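Local coordinates for uncharacterized protein DUF849 with a TIM barrel fold (Burkholderia xenovorans LB400, PDB 3E49) that probably cleaves 3-keto-5-aminohexanoate as a zinc-dependent beta-keto acid cleavage enzyme with a TIM-barrel fold, at residues A17-S22 / Y122-R127; Y26-P31 / E271-Q276. All blocks are in the same frame, centred on the assembly; numbering follows the deposited sequence.

In the fold
Both contacts start from the long loop between strand 10-13 and helix 31-44, the first beta-alpha connection of the TIM barrel. Along the chain the order is 17-22, 26-31, 122-127, 271-276, so the two pairings interleave. Contact 1 takes the early part of the loop to the segment before helix 134-141; contact 2 takes its later part to the start of helix 273-286, which follows the last barrel strand, 253-256. Their centres are about 16 Å apart, yet they touch: Leu27 CD2 packs 3.6 Å from Thr20 C. One loop thus meets a peripheral segment and the barrel closure. Contact 1 borders the zinc site more closely, the Ile18 side chain about 7 Å from the ion and that of Asn273 about 11 Å.

Contact 1. Residues A17-S22 / Y122-R127; sequences AIHTPS and YPMLER
Selenomethionine Met124 reaches across to Ile18 and His19 and carries this small contact alone for its segment. Its CB sets out toward the loop, and a bend at the end of its side chain (chi3 -69°) turns the terminal methyl CE onto Ile18, 4.1 Å from the branch methyl CG2 of Ile18. The two side chains cross at about a right angle, and the touching branch, CG2, lies anti to the backbone N of Ile18 (chi1 -81°). This methyl-to-methyl meeting is the closer-packed part. The selenium makes a looser approach, oblique to the imidazole, with Met124 SE 4.5 Å from His19 CD2. No hydrogen bond crosses, and only about 90 Å² is buried. Glu126 and Arg127, further along the segment, are exposed to solvent and take no part. The side chain of Ile18 lies about 7 Å from the bound zinc ion, so the contact borders the metal site. His19 ND1 is hydrogen-bonded to Leu258 O, past strand 253-256. Helix 134-141 flanks both segments: Leu140 packs on Met124 and His139 bonds to Ile18 O, joining the loop after strand 10-13 to the one after strand 117-118.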
# COMPACT_ATOMS: atom_id res chain seq x y z
N ALA A 17 -0.68 27.36 17.92
CA ALA A 17 -1.36 28.57 17.42
C ALA A 17 -2.69 28.24 16.76
O ALA A 17 -3.32 29.14 16.23
CB ALA A 17 -0.52 29.22 16.39
N ILE A 18 -3.08 26.97 16.72
CA ILE A 18 -4.32 26.61 16.02
C ILE A 18 -5.56 26.79 16.90
O ILE A 18 -6.51 27.53 16.53
CB ILE A 18 -4.24 25.19 15.43
CG1 ILE A 18 -3.46 25.27 14.10
CG2 ILE A 18 -5.62 24.67 15.11
CD1 ILE A 18 -3.17 23.91 13.43
N HIS A 19 -5.56 26.08 18.02
CA HIS A 19 -6.63 26.19 18.97
C HIS A 19 -6.70 27.62 19.60
O HIS A 19 -5.68 28.32 19.69
CB HIS A 19 -6.49 25.13 20.07
CG HIS A 19 -6.57 23.72 19.56
ND1 HIS A 19 -5.66 22.74 19.92
CD2 HIS A 19 -7.42 23.13 18.69
CE1 HIS A 19 -5.97 21.61 19.33
NE2 HIS A 19 -7.05 21.82 18.58
N THR A 20 -7.91 28.02 20.01
CA THR A 20 -8.14 29.30 20.70
C THR A 20 -8.59 29.08 22.17
O THR A 20 -9.13 28.03 22.52
CB THR A 20 -9.03 30.21 19.88
OG1 THR A 20 -10.39 29.79 19.97
CG2 THR A 20 -8.56 30.25 18.43
N PRO A 21 -8.28 30.05 23.07
CA PRO A 21 -8.53 29.89 24.50
C PRO A 21 -9.97 29.61 24.89
O PRO A 21 -10.25 28.93 25.87
CB PRO A 21 -8.03 31.23 25.10
CG PRO A 21 -7.10 31.78 24.12
CD PRO A 21 -7.67 31.36 22.77
N SER A 22 -10.90 30.13 24.10
CA SER A 22 -12.32 29.88 24.36
C SER A 22 -12.71 28.43 24.13
O SER A 22 -13.76 28.00 24.56
CB SER A 22 -13.16 30.81 23.49
OG SER A 22 -12.91 32.17 23.81
N TYR A 122 -11.49 26.98 9.65
CA TYR A 122 -12.87 27.44 9.68
C TYR A 122 -13.90 26.39 10.03
O TYR A 122 -14.95 26.75 10.59
CB TYR A 122 -13.27 28.15 8.37
CG TYR A 122 -13.12 27.33 7.11
CD1 TYR A 122 -11.93 27.36 6.37
CD2 TYR A 122 -14.16 26.53 6.65
CE1 TYR A 122 -11.78 26.62 5.26
CE2 TYR A 122 -14.02 25.77 5.52
CZ TYR A 122 -12.82 25.84 4.81
OH TYR A 122 -12.67 25.11 3.69
N PRO A 123 -13.68 25.10 9.68
CA PRO A 123 -14.71 24.15 10.14
C PRO A 123 -14.89 24.05 11.67
O PRO A 123 -15.92 23.57 12.14
CB PRO A 123 -14.24 22.81 9.56
CG PRO A 123 -13.51 23.22 8.34
CD PRO A 123 -12.70 24.41 8.83
N MSE A 124 -13.89 24.47 12.44
CA MSE A 124 -13.99 24.49 13.89
C MSE A 124 -15.08 25.44 14.35
O MSE A 124 -15.59 25.29 15.45
CB MSE A 124 -12.66 24.88 14.52
CG MSE A 124 -11.63 23.78 14.38
SE MSE A 124 -9.87 24.28 15.10
CE MSE A 124 -9.44 25.52 13.89
N LEU A 125 -15.44 26.41 13.53
CA LEU A 125 -16.55 27.30 13.87
C LEU A 125 -17.90 26.55 13.95
O LEU A 125 -18.90 27.09 14.42
CB LEU A 125 -16.67 28.43 12.86
CG LEU A 125 -15.56 29.45 12.85
CD1 LEU A 125 -15.65 30.28 11.61
CD2 LEU A 125 -15.64 30.32 14.10
N GLU A 126 -17.95 25.32 13.47
CA GLU A 126 -19.17 24.53 13.60
C GLU A 126 -19.29 24.03 15.03
O GLU A 126 -20.40 23.86 15.52
CB GLU A 126 -19.16 23.38 12.58
CG GLU A 126 -19.30 23.92 11.14
CD GLU A 126 -18.65 23.04 10.05
OE1 GLU A 126 -18.29 21.85 10.30
OE2 GLU A 126 -18.50 23.59 8.91
N ARG A 127 -18.17 23.82 15.72
CA ARG A 127 -18.21 23.34 17.10
C ARG A 127 -18.15 24.48 18.12
O ARG A 127 -18.80 24.41 19.15
CB ARG A 127 -17.12 22.30 17.39
CG ARG A 127 -16.96 22.01 18.88
CD ARG A 127 -16.01 20.87 19.26
NE ARG A 127 -16.65 19.55 19.26
CZ ARG A 127 -16.49 18.60 18.34
NH1 ARG A 127 -15.67 18.77 17.29
NH2 ARG A 127 -17.14 17.44 18.47

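Contact 2. Residues Y26-P31 / E271-Q276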
# COMPACT_ATOMS: atom_id res chain seq x y z
N TYR A 26 -8.18 24.70 29.54
CA TYR A 26 -6.92 24.06 29.81
C TYR A 26 -5.83 24.41 28.80
O TYR A 26 -4.66 24.01 29.00
CB TYR A 26 -7.13 22.55 29.89
CG TYR A 26 -8.23 22.17 30.82
CD1 TYR A 26 -8.11 22.41 32.17
CD2 TYR A 26 -9.41 21.60 30.35
CE1 TYR A 26 -9.11 22.08 33.05
CE2 TYR A 26 -10.45 21.26 31.23
CZ TYR A 26 -10.28 21.51 32.58
OH TYR A 26 -11.23 21.18 33.50
N LEU A 27 -6.17 25.18 27.77
CA LEU A 27 -5.15 25.61 26.76
C LEU A 27 -4.19 26.60 27.42
O LEU A 27 -4.62 27.64 27.92
CB LEU A 27 -5.80 26.26 25.53
CG LEU A 27 -4.90 26.57 24.32
CD1 LEU A 27 -4.44 25.24 23.72
CD2 LEU A 27 -5.59 27.40 23.24
N PRO A 28 -2.90 26.25 27.49
CA PRO A 28 -1.98 27.21 28.12
C PRO A 28 -1.78 28.50 27.34
O PRO A 28 -1.52 28.49 26.13
CB PRO A 28 -0.66 26.42 28.23
CG PRO A 28 -1.03 24.97 28.10
CD PRO A 28 -2.23 24.98 27.14
N VAL A 29 -1.90 29.64 28.03
CA VAL A 29 -1.74 30.96 27.44
C VAL A 29 -0.56 31.76 28.04
O VAL A 29 0.30 32.22 27.31
CB VAL A 29 -3.04 31.76 27.62
CG1 VAL A 29 -2.85 33.21 27.17
CG2 VAL A 29 -4.13 31.08 26.81
N THR A 30 -0.53 31.91 29.36
CA THR A 30 0.48 32.74 29.98
C THR A 30 1.82 32.03 30.12
O THR A 30 1.88 30.80 30.16
CB THR A 30 0.05 33.19 31.40
OG1 THR A 30 -0.00 32.06 32.26
CG2 THR A 30 -1.33 33.89 31.38
N PRO A 31 2.92 32.82 30.19
CA PRO A 31 4.22 32.21 30.39
C PRO A 31 4.23 31.20 31.50
O PRO A 31 4.86 30.16 31.35
CB PRO A 31 5.10 33.42 30.73
CG PRO A 31 4.56 34.48 29.92
CD PRO A 31 3.05 34.27 30.01
N GLU A 271 -7.22 17.82 30.67
CA GLU A 271 -6.96 18.86 31.67
C GLU A 271 -5.52 19.36 31.62
O GLU A 271 -5.24 20.52 31.94
CB GLU A 271 -7.30 18.36 33.08
CG GLU A 271 -8.79 18.05 33.21
CD GLU A 271 -9.20 17.72 34.63
OE1 GLU A 271 -8.32 17.70 35.52
OE2 GLU A 271 -10.40 17.50 34.84
N THR A 272 -4.61 18.47 31.26
CA THR A 272 -3.23 18.84 31.06
C THR A 272 -2.65 18.12 29.82
O THR A 272 -3.26 17.20 29.25
CB THR A 272 -2.39 18.51 32.31
OG1 THR A 272 -2.34 17.08 32.53
CG2 THR A 272 -3.05 19.18 33.54
N ASN A 273 -1.51 18.64 29.39
CA ASN A 273 -0.67 18.05 28.35
C ASN A 273 -0.15 16.73 28.90
O ASN A 273 -0.11 15.71 28.21
CB ASN A 273 0.49 19.00 28.03
CG ASN A 273 0.15 20.03 27.04
OD1 ASN A 273 0.17 19.77 25.85
ND2 ASN A 273 -0.10 21.25 27.49
N ALA A 274 0.25 16.75 30.17
CA ALA A 274 0.74 15.55 30.83
C ALA A 274 -0.26 14.39 30.80
O ALA A 274 0.11 13.24 30.70
CB ALA A 274 1.19 15.88 32.27
N ALA A 275 -1.55 14.68 30.87
CA ALA A 275 -2.56 13.64 30.81
C ALA A 275 -2.38 12.85 29.50
O ALA A 275 -2.47 11.62 29.50
CB ALA A 275 -3.95 14.28 30.85
N GLN A 276 -2.12 13.57 28.41
CA GLN A 276 -1.93 12.97 27.08
C GLN A 276 -0.65 12.17 26.98
O GLN A 276 -0.62 11.12 26.30
CB GLN A 276 -1.99 14.04 26.01
CG GLN A 276 -3.36 14.65 25.83
CD GLN A 276 -3.41 15.69 24.74
OE1 GLN A 276 -2.37 16.15 24.29
NE2 GLN A 276 -4.62 16.04 24.28
O HOH W 1 -3.63 22.64 30.72
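The carbonyl oxygen of Glu271 accepts a hydrogen bond from a water, Glu271 O to water 2.9 Å, and also lies against the tyrosine, 3.4 Å from Tyr26 CD1. The same water lies near Tyr26 O, but at a distance too short to be trusted, so the bridge between the two carbonyls is doubtful. Glu271 CA sits over one face of the Tyr26 ring in a CH-pi contact, 3.8 Å from the ring centroid and 16° off its normal. With CG anti to the carbonyl carbon and the chain extended beyond it, the glutamate side chain runs alongside the ring, Glu271 CG 3.8 Å from Tyr26 CZ and the carboxylate plane turned 23° from the ring. In this TIM barrel the pairing joins the loop after the first strand to the loop and first turn leading into helix 273-286, after the last barrel strand, 253-256. Thr272 is the N-cap of that helix: its OG1 accepts from Ala275 N at 3.0 Å, with an N-H...O angle of 139°. Asn273 ND2 lies 3.9 Å from Pro28 CG. The Asn273 amide is hydrogen-bonded at both ends, OD1 to Leu258 N and ND2 to Val14 O. Ala37 of helix 31-44 packs on both Pro28 and Asn273.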